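Local coordinates for protein GTP cyclohydrolase 1 type 2 homolog (Staphylococcus aureus subsp. aureus, PDB 3LNL) that is of unknown function but binds a dinuclear zinc centre and assembles into a toroid-shaped homohexamer whose two openings are capped by PII-like domains, at residues A259-K264 against I326-Y331; E255-D260 against V304-D309; K118-K123 against I283-G288; M114-V119 against S263-P268. The protein carries 2 engineered substitutions. One frame throughout, in Å; residues are numbered along the deposited sequence. Where two conformers were deposited one is given.

Interaction 1 of 4, residues A259-K264 against I326-Y331; sequences ADIKSK and IDINHY. With ZN (zinc ion), chain F.
Helix-on-sheet packing in the NIF3-type fold joins I261 of helix 254-264 to I326 in strand 325-327 and I328 just after it, on the chain that leads directly into the zinc site. I261 CD1 makes both of the closest approaches, 3.7 Å to I328 CG2 and 4.2 Å to I326 CD1. A chi1 of 72° sets I261 CG1 between its backbone N and carbonyl carbon, and the extended outer torsion carries CD1 on toward the strand. I261 and I328 cross at about a right angle, and all three isoleucines are buried. Elsewhere on the helix, K264 NZ reaches back one turn to the syn lone pair of D260 OD2, a salt bridge of 2.7 Å. Past the strand the chain turns through an Asx turn, in which N329 N donates to D327 OD1 at 2.8 Å, from the anti side and 26° out of the carboxylate plane. The other oxygen, D327 OD2, forms a salt bridge with R271. Two residues beyond I328, H330 shares its zinc ion with H69, E333 and three waters, and H330 NE2 stands 2.3 Å from the metal.

Interaction 2 of 4, residues E255-D260 against V304-D309; sequences EDFAAD and VFVTGD
The aromatic ring of F257 meets two valines that stand two residues apart on one face of strand 304-307. Its CE2 is 4.2 Å from V306 CG2, which lies at the ring edge and near the ring plane, and 4.3 Å from V304 CG1. With CG trans to the backbone N (chi1 -176°), the phenyl group is held straight out from helix 254-264 toward the sheet. V306 offers CG2, the branch trans to its own carbonyl carbon. The separation fits a helix laid on a sheet: the CA atoms of F257 and V304 are 9.9 Å apart, a gap filled by side chains. This is one half of an alpha/beta layering, since F305, between the two valines in sequence, turns to the other face and packs against E294 and A297 of helix 294-299. Strand 304-307 runs parallel to both its neighbours, 279-285 and 325-327, whose I283 and I326 also touch F257. T307, next after V306, is hydrogen-bonded through OG1 to I286 O and G290 N. D309 then joins the metal site to the subunit interface: OD2 accepts from ND1 of the zinc ligand H330, and OD1 from the backbone N of H312 of a neighbouring subunit.

Interaction 3 of 4, residues K118-K123 against I283-G288; sequences KVMGLK and IAIIGG. Engineered in segment 118-123: V119 (natural residue Ala).
The chain carrying M120 and L122 to I283 and I285 leaves helix 112-119 through a Schellman motif: G121 takes a positive phi of 77°, its N bonds to K118 O at 2.9 Å, and L122 N bonds to A117 O at 3.0 Å. This reversal brings L122 alongside strand 279-285, where its CA is 8.7 Å from that of I283. I283 and I285 face the turn, whereas A284 between them points to the other side of the sheet. Three apolar contacts follow. L122 spreads its two methyls over both isoleucines: CD1 meets I285 CD1 tip to tip at 3.7 Å, while CD2 lies 3.9 Å from I283 CD1, with the L122 and I283 side chains at about a right angle. M120, extended beyond CG, brings its sulfur against the same I285 methyl, SD to CD1 at 3.9 Å, again end on. I285 CD1 is therefore held by a thioether from one residue and a methyl from another. Strand 279-285 runs between 240-253, antiparallel, and 304-307, parallel. F257 of helix 254-264 touches both L122 and I283, and I261 of that helix touches M120, so the turn wedges in beside the helix over this sheet. Farther along, G287 N donates to N113 OD1 near the start of helix 112-119.

Interaction 4 of 4, residues M114-V119 against S263-P268; sequences MMLAKV and SKLNIP. Engineered in segment 114-119: V119 (natural residue Ala).
K264 and L265, at the end of helix 254-264, pack against L116 and V119 of helix 112-119, just where their own helix is closed by a Schellman motif. S263 O accepts N266 N at 3.2 Å, the first of the two bonds of that motif. K264 follows, its extended chain running past V119 of the facing helix: V119 O is 3.6 Å from K264 CB and 3.5 Å from K264 CD. These are van der Waals contacts of methylene groups; the charge lies farther on, where K264 NZ hydrogen-bonds M120 O besides its bridge to D260. L265 carries the apolar part. With CG trans to the carbonyl carbon (chi1 -73°), its branched end is brought toward helix 112-119. L265 CD2 touches both partners, at 3.7 Å from V119 CG1 and 4.0 Å from L116 CD2. V119 is an engineered residue, alanine in the natural protein, so its isopropyl contact belongs to this construct. The L116 side chain, about 5 Å from that of the zinc ligand E333, crosses L265 at about a right angle. The backbone O of L265 is hydrogen-bonded to Y334 OH. N266 then takes a positive phi of 53°, and I267 turns off to pack beside N329 and S332, its N giving the second bond of the motif to K262 O at 2.9 Å.

How the interactions relate
All four contacts lie on one side of the chain's centre, their own centres 6 to 10 Å apart. Helix 254-264 supplies interactions 1, 2 and 4; helix 112-119 supplies 3 and 4. Interactions 1, 2 and 3 reach neighbouring strands of one sheet, in the order 325-327, 304-307, 279-285, with I328 N to T307 O (2.8 Å) and V306 N to A284 O (2.8 Å) joining them. The segments of interaction 3 alternate along the chain with those of 1 and 2. Residues 114-123 precede the PII-like region and the others follow it, so interactions 3 and 4 tie the two NIF3 portions together beside the zinc site.

Interaction 1 of 4, residues A259-K264 against I326-Y331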
# COMPACT_ATOMS: atom_id res chain seq x y z
N ALA B 259 5.60 28.34 -33.75
CA ALA B 259 4.71 28.91 -34.78
C ALA B 259 4.54 28.00 -35.94
O ALA B 259 3.44 27.87 -36.52
CB ALA B 259 5.24 30.26 -35.27
N ASP B 260 5.64 27.38 -36.35
CA ASP B 260 5.61 26.44 -37.47
C ASP B 260 4.70 25.25 -37.22
O ASP B 260 3.92 24.85 -38.09
CB ASP B 260 7.03 25.94 -37.76
CG ASP B 260 7.13 25.23 -39.04
OD1 ASP B 260 6.91 25.88 -40.08
OD2 ASP B 260 7.40 24.03 -39.03
N ILE B 261 4.78 24.67 -36.03
CA ILE B 261 4.01 23.49 -35.77
C ILE B 261 2.52 23.86 -35.49
O ILE B 261 1.63 23.08 -35.80
CB ILE B 261 4.68 22.50 -34.73
CG1 ILE B 261 4.64 23.02 -33.29
CG2 ILE B 261 6.13 22.07 -35.21
CD1 ILE B 261 5.35 22.09 -32.30
N LYS B 262 2.27 25.06 -34.96
CA LYS B 262 0.92 25.59 -34.82
C LYS B 262 0.24 25.62 -36.17
O LYS B 262 -0.90 25.15 -36.29
CB LYS B 262 0.93 27.02 -34.22
CG LYS B 262 -0.47 27.67 -34.13
CD LYS B 262 -0.45 29.11 -33.62
CE LYS B 262 -1.87 29.67 -33.50
NZ LYS B 262 -1.91 31.08 -33.09
N SER B 263 0.95 26.14 -37.19
CA SER B 263 0.45 26.18 -38.54
C SER B 263 0.27 24.79 -39.17
O SER B 263 -0.80 24.45 -39.72
CB SER B 263 1.39 27.09 -39.38
OG SER B 263 1.01 27.07 -40.70
N LYS B 264 1.26 23.93 -39.03
CA LYS B 264 1.22 22.62 -39.66
C LYS B 264 0.11 21.73 -39.10
O LYS B 264 -0.50 20.97 -39.84
CB LYS B 264 2.56 21.89 -39.52
CG LYS B 264 3.60 22.41 -40.48
CD LYS B 264 4.98 21.77 -40.36
CE LYS B 264 5.89 22.36 -41.47
NZ LYS B 264 7.30 22.27 -41.04
N ILE B 326 6.79 22.88 -25.34
CA ILE B 326 5.68 23.37 -26.15
C ILE B 326 4.44 22.52 -25.86
O ILE B 326 4.44 21.29 -25.96
CB ILE B 326 5.96 23.38 -27.70
CG1 ILE B 326 7.22 24.16 -28.03
CG2 ILE B 326 4.76 23.99 -28.44
CD1 ILE B 326 7.76 24.00 -29.42
N ASP B 327 3.36 23.22 -25.51
CA ASP B 327 2.03 22.65 -25.43
C ASP B 327 1.33 22.81 -26.76
O ASP B 327 0.86 23.89 -27.11
CB ASP B 327 1.24 23.34 -24.32
CG ASP B 327 -0.04 22.62 -23.91
OD1 ASP B 327 -0.52 21.74 -24.67
OD2 ASP B 327 -0.57 22.96 -22.83
N ILE B 328 1.21 21.70 -27.49
CA ILE B 328 0.47 21.69 -28.75
C ILE B 328 -1.01 21.28 -28.55
O ILE B 328 -1.79 21.16 -29.54
CB ILE B 328 1.08 20.77 -29.79
CG1 ILE B 328 1.24 19.35 -29.27
CG2 ILE B 328 2.37 21.36 -30.30
CD1 ILE B 328 1.60 18.29 -30.40
N ASN B 329 -1.37 21.09 -27.28
CA ASN B 329 -2.68 20.60 -26.84
C ASN B 329 -2.80 19.09 -27.01
O ASN B 329 -2.16 18.48 -27.89
CB ASN B 329 -3.82 21.39 -27.50
CG ASN B 329 -3.69 22.91 -27.28
OD1 ASN B 329 -3.37 23.34 -26.17
ND2 ASN B 329 -3.82 23.69 -28.36
N HIS B 330 -3.51 18.47 -26.09
CA HIS B 330 -3.74 17.04 -26.13
C HIS B 330 -4.50 16.72 -27.41
O HIS B 330 -4.23 15.67 -28.05
CB HIS B 330 -4.58 16.70 -24.91
CG HIS B 330 -4.73 15.25 -24.59
ND1 HIS B 330 -4.71 14.79 -23.28
CD2 HIS B 330 -4.96 14.17 -25.36
CE1 HIS B 330 -4.95 13.49 -23.27
NE2 HIS B 330 -5.01 13.07 -24.53
N TYR B 331 -5.44 17.61 -27.79
CA TYR B 331 -6.21 17.42 -28.99
C TYR B 331 -5.38 17.18 -30.27
O TYR B 331 -5.89 16.56 -31.23
CB TYR B 331 -7.24 18.55 -29.22
CG TYR B 331 -8.18 18.22 -30.35
CD1 TYR B 331 -9.10 17.19 -30.21
CD2 TYR B 331 -8.06 18.84 -31.58
CE1 TYR B 331 -9.91 16.78 -31.26
CE2 TYR B 331 -8.88 18.47 -32.65
CZ TYR B 331 -9.80 17.40 -32.47
OH TYR B 331 -10.62 17.02 -33.50
ZN ZN F . -4.58 10.92 -25.31
O HOH W 1 -5.46 10.24 -23.36
O HOH W 2 -2.76 11.14 -24.04
O HOH W 3 -3.69 8.96 -25.48

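Interaction 2 of 4, residues E255-D260 against V304-D309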
# COMPACT_ATOMS: atom_id res chain seq x y z
N GLU B 255 10.50 29.97 -30.55
CA GLU B 255 9.26 30.61 -30.95
C GLU B 255 8.92 30.34 -32.41
O GLU B 255 7.76 30.13 -32.74
CB GLU B 255 9.28 32.11 -30.69
CG GLU B 255 10.11 32.88 -31.60
CD GLU B 255 10.10 34.37 -31.24
OE1 GLU B 255 11.01 35.07 -31.75
OE2 GLU B 255 9.20 34.80 -30.45
N ASP B 256 9.93 30.25 -33.25
CA ASP B 256 9.70 29.97 -34.66
C ASP B 256 9.23 28.53 -34.85
O ASP B 256 8.36 28.27 -35.68
CB ASP B 256 10.96 30.23 -35.49
CG ASP B 256 11.24 31.72 -35.67
OD1 ASP B 256 10.43 32.58 -35.26
OD2 ASP B 256 12.26 32.03 -36.25
N PHE B 257 9.82 27.61 -34.10
CA PHE B 257 9.39 26.22 -34.11
C PHE B 257 7.95 26.09 -33.62
O PHE B 257 7.13 25.44 -34.28
CB PHE B 257 10.31 25.32 -33.30
CG PHE B 257 9.94 23.88 -33.37
CD1 PHE B 257 9.82 23.25 -34.61
CD2 PHE B 257 9.67 23.15 -32.22
CE1 PHE B 257 9.43 21.93 -34.70
CE2 PHE B 257 9.33 21.82 -32.31
CZ PHE B 257 9.22 21.21 -33.56
N ALA B 258 7.64 26.73 -32.49
CA ALA B 258 6.26 26.75 -32.01
C ALA B 258 5.26 27.26 -33.06
O ALA B 258 4.20 26.65 -33.26
CB ALA B 258 6.14 27.57 -30.69
N ALA B 259 5.60 28.34 -33.75
CA ALA B 259 4.71 28.91 -34.78
C ALA B 259 4.54 28.00 -35.94
O ALA B 259 3.44 27.87 -36.52
CB ALA B 259 5.24 30.26 -35.27
N ASP B 260 5.64 27.38 -36.35
CA ASP B 260 5.61 26.44 -37.47
C ASP B 260 4.70 25.25 -37.22
O ASP B 260 3.92 24.85 -38.09
CB ASP B 260 7.03 25.94 -37.76
CG ASP B 260 7.13 25.23 -39.04
OD1 ASP B 260 6.91 25.88 -40.08
OD2 ASP B 260 7.40 24.03 -39.03
N VAL B 304 13.78 20.56 -26.70
CA VAL B 304 12.42 20.94 -26.34
C VAL B 304 11.59 19.66 -26.29
O VAL B 304 11.86 18.67 -27.01
CB VAL B 304 11.81 21.99 -27.36
CG1 VAL B 304 11.77 21.41 -28.81
CG2 VAL B 304 10.42 22.48 -26.91
N PHE B 305 10.65 19.66 -25.35
CA PHE B 305 9.73 18.61 -25.13
C PHE B 305 8.36 19.10 -25.55
O PHE B 305 7.86 20.07 -25.02
CB PHE B 305 9.72 18.20 -23.68
CG PHE B 305 8.83 17.02 -23.39
CD1 PHE B 305 9.16 15.75 -23.88
CD2 PHE B 305 7.64 17.17 -22.67
CE1 PHE B 305 8.37 14.65 -23.60
CE2 PHE B 305 6.82 16.08 -22.41
CZ PHE B 305 7.17 14.81 -22.88
N VAL B 306 7.76 18.41 -26.52
CA VAL B 306 6.47 18.78 -27.10
C VAL B 306 5.41 17.82 -26.63
O VAL B 306 5.55 16.57 -26.77
CB VAL B 306 6.51 18.73 -28.64
CG1 VAL B 306 5.11 19.06 -29.24
CG2 VAL B 306 7.60 19.69 -29.19
N THR B 307 4.34 18.37 -26.04
CA THR B 307 3.26 17.55 -25.51
C THR B 307 1.97 18.37 -25.41
O THR B 307 1.90 19.48 -25.94
CB THR B 307 3.66 16.91 -24.15
OG1 THR B 307 2.79 15.83 -23.84
CG2 THR B 307 3.64 17.92 -22.96
N GLY B 308 0.97 17.83 -24.73
CA GLY B 308 -0.28 18.55 -24.43
C GLY B 308 -0.59 18.57 -22.96
O GLY B 308 0.15 17.97 -22.17
N ASP B 309 -1.66 19.29 -22.60
CA ASP B 309 -2.22 19.38 -21.23
C ASP B 309 -1.16 19.85 -20.22
O ASP B 309 -1.11 19.34 -19.12
CB ASP B 309 -2.77 18.01 -20.75
CG ASP B 309 -4.16 17.66 -21.28
OD1 ASP B 309 -4.89 18.52 -21.77
OD2 ASP B 309 -4.56 16.45 -21.16

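Interaction 3 of 4, residues K118-K123 against I283-G288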
# COMPACT_ATOMS: atom_id res chain seq x y z
N LYS B 118 6.07 13.47 -38.30
CA LYS B 118 5.89 13.56 -39.74
C LYS B 118 5.08 14.79 -40.12
O LYS B 118 5.48 15.53 -40.99
CB LYS B 118 5.26 12.27 -40.30
CG LYS B 118 6.23 11.08 -40.39
CD LYS B 118 7.30 11.33 -41.46
CE LYS B 118 8.13 10.08 -41.78
NZ LYS B 118 9.42 10.50 -42.46
N VAL B 119 3.97 15.05 -39.41
CA VAL B 119 3.16 16.23 -39.72
C VAL B 119 3.92 17.55 -39.43
O VAL B 119 3.71 18.56 -40.08
CB VAL B 119 1.84 16.21 -38.96
CG1 VAL B 119 1.02 17.47 -39.30
CG2 VAL B 119 1.10 15.03 -39.31
N MET B 120 4.83 17.50 -38.48
CA MET B 120 5.71 18.63 -38.21
C MET B 120 6.87 18.80 -39.17
O MET B 120 7.59 19.80 -39.07
CB MET B 120 6.25 18.53 -36.80
CG MET B 120 5.19 18.65 -35.75
SD MET B 120 5.91 18.37 -34.14
CE MET B 120 4.45 18.02 -33.12
N GLY B 121 7.04 17.87 -40.10
CA GLY B 121 8.11 17.93 -41.09
C GLY B 121 9.48 17.57 -40.58
O GLY B 121 10.46 17.99 -41.15
N LEU B 122 9.54 16.80 -39.50
CA LEU B 122 10.81 16.50 -38.85
C LEU B 122 11.50 15.34 -39.52
O LEU B 122 10.86 14.58 -40.26
CB LEU B 122 10.64 16.20 -37.38
CG LEU B 122 9.85 17.27 -36.61
CD1 LEU B 122 9.70 16.89 -35.13
CD2 LEU B 122 10.47 18.68 -36.79
N LYS B 123 12.80 15.23 -39.27
CA LYS B 123 13.68 14.22 -39.84
C LYS B 123 14.26 13.37 -38.71
O LYS B 123 14.12 13.71 -37.53
CB LYS B 123 14.87 14.87 -40.56
CG LYS B 123 14.52 15.79 -41.73
CD LYS B 123 13.86 15.05 -42.88
CE LYS B 123 13.61 15.94 -44.06
NZ LYS B 123 13.02 15.13 -45.13
N ILE B 283 14.06 17.47 -30.94
CA ILE B 283 12.72 17.60 -30.45
C ILE B 283 12.24 16.25 -29.90
O ILE B 283 12.31 15.25 -30.58
CB ILE B 283 11.84 18.06 -31.62
CG1 ILE B 283 12.38 19.45 -32.13
CG2 ILE B 283 10.36 18.21 -31.18
CD1 ILE B 283 12.40 19.54 -33.55
N ALA B 284 11.79 16.21 -28.65
CA ALA B 284 11.12 15.01 -28.13
C ALA B 284 9.62 15.30 -28.18
O ALA B 284 9.19 16.40 -27.81
CB ALA B 284 11.58 14.75 -26.70
N ILE B 285 8.83 14.31 -28.57
CA ILE B 285 7.37 14.44 -28.71
C ILE B 285 6.65 13.30 -28.04
O ILE B 285 6.91 12.14 -28.32
CB ILE B 285 6.93 14.43 -30.17
CG1 ILE B 285 7.56 15.58 -30.97
CG2 ILE B 285 5.39 14.57 -30.27
CD1 ILE B 285 7.58 15.28 -32.49
N ILE B 286 5.77 13.64 -27.09
CA ILE B 286 4.80 12.71 -26.55
C ILE B 286 3.41 13.35 -26.67
O ILE B 286 3.03 14.25 -25.94
CB ILE B 286 5.07 12.24 -25.11
CG1 ILE B 286 6.42 11.55 -25.03
CG2 ILE B 286 3.93 11.26 -24.65
CD1 ILE B 286 6.84 11.14 -23.66
N GLY B 287 2.66 12.90 -27.66
CA GLY B 287 1.35 13.48 -27.86
C GLY B 287 0.43 13.08 -26.75
O GLY B 287 0.58 12.03 -26.21
N GLY B 288 -0.54 13.94 -26.44
CA GLY B 288 -1.49 13.68 -25.38
C GLY B 288 -1.14 14.46 -24.13
O GLY B 288 -1.25 15.70 -24.10

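Interaction 4 of 4, residues M114-V119 against S263-P268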
# COMPACT_ATOMS: atom_id res chain seq x y z
N MET B 114 5.22 9.13 -34.14
CA MET B 114 5.75 9.15 -35.52
C MET B 114 4.87 10.04 -36.38
O MET B 114 5.39 10.84 -37.16
CB MET B 114 5.86 7.75 -36.09
CG MET B 114 6.10 7.67 -37.59
SD MET B 114 7.72 8.34 -37.97
CE MET B 114 8.79 7.05 -37.34
N MET B 115 3.53 9.90 -36.26
CA MET B 115 2.59 10.72 -37.02
C MET B 115 2.73 12.21 -36.74
O MET B 115 2.76 13.03 -37.66
CB MET B 115 1.15 10.31 -36.72
CG MET B 115 0.80 8.93 -37.28
SD MET B 115 -0.71 8.38 -36.55
CE MET B 115 -0.77 6.63 -37.03
N LEU B 116 2.84 12.55 -35.46
CA LEU B 116 3.08 13.94 -35.08
C LEU B 116 4.38 14.49 -35.68
O LEU B 116 4.38 15.55 -36.30
CB LEU B 116 3.07 14.08 -33.54
CG LEU B 116 1.66 14.08 -32.95
CD1 LEU B 116 1.76 13.87 -31.41
CD2 LEU B 116 0.86 15.38 -33.34
N ALA B 117 5.47 13.75 -35.55
CA ALA B 117 6.76 14.18 -36.09
C ALA B 117 6.72 14.39 -37.61
O ALA B 117 7.20 15.42 -38.12
CB ALA B 117 7.88 13.17 -35.71
N LYS B 118 6.07 13.47 -38.30
CA LYS B 118 5.89 13.56 -39.74
C LYS B 118 5.08 14.79 -40.12
O LYS B 118 5.48 15.53 -40.99
CB LYS B 118 5.26 12.27 -40.30
CG LYS B 118 6.23 11.08 -40.39
CD LYS B 118 7.30 11.33 -41.46
CE LYS B 118 8.13 10.08 -41.78
NZ LYS B 118 9.42 10.50 -42.46
N VAL B 119 3.97 15.05 -39.41
CA VAL B 119 3.16 16.23 -39.72
C VAL B 119 3.92 17.55 -39.43
O VAL B 119 3.71 18.56 -40.08
CB VAL B 119 1.84 16.21 -38.96
CG1 VAL B 119 1.02 17.47 -39.30
CG2 VAL B 119 1.10 15.03 -39.31
N SER B 263 0.95 26.14 -37.19
CA SER B 263 0.45 26.18 -38.54
C SER B 263 0.27 24.79 -39.17
O SER B 263 -0.80 24.45 -39.72
CB SER B 263 1.39 27.09 -39.38
OG SER B 263 1.01 27.07 -40.70
N LYS B 264 1.26 23.93 -39.03
CA LYS B 264 1.22 22.62 -39.66
C LYS B 264 0.11 21.73 -39.10
O LYS B 264 -0.50 20.97 -39.84
CB LYS B 264 2.56 21.89 -39.52
CG LYS B 264 3.60 22.41 -40.48
CD LYS B 264 4.98 21.77 -40.36
CE LYS B 264 5.89 22.36 -41.47
NZ LYS B 264 7.30 22.27 -41.04
N LEU B 265 -0.13 21.81 -37.79
CA LEU B 265 -1.19 21.05 -37.17
C LEU B 265 -2.54 21.79 -37.04
O LEU B 265 -3.47 21.25 -36.42
CB LEU B 265 -0.74 20.56 -35.77
CG LEU B 265 0.29 19.42 -35.76
CD1 LEU B 265 1.10 19.39 -34.46
CD2 LEU B 265 -0.41 18.11 -35.93
N ASN B 266 -2.62 23.01 -37.56
CA ASN B 266 -3.80 23.87 -37.52
C ASN B 266 -4.35 24.04 -36.10
O ASN B 266 -5.54 23.84 -35.82
CB ASN B 266 -4.88 23.27 -38.43
CG ASN B 266 -5.94 24.26 -38.80
OD1 ASN B 266 -5.69 25.45 -38.92
ND2 ASN B 266 -7.16 23.76 -39.00
N ILE B 267 -3.47 24.44 -35.20
CA ILE B 267 -3.82 24.56 -33.82
C ILE B 267 -4.26 25.98 -33.58
O ILE B 267 -3.56 26.93 -34.03
CB ILE B 267 -2.61 24.19 -32.92
CG1 ILE B 267 -1.94 22.90 -33.40
CG2 ILE B 267 -3.06 24.05 -31.43
CD1 ILE B 267 -0.62 22.59 -32.57
N PRO B 268 -5.39 26.18 -32.86
CA PRO B 268 -5.87 27.55 -32.64
C PRO B 268 -4.98 28.39 -31.74
O PRO B 268 -4.86 29.59 -31.93
CB PRO B 268 -7.26 27.34 -31.97
CG PRO B 268 -7.71 26.00 -32.46
CD PRO B 268 -6.42 25.18 -32.52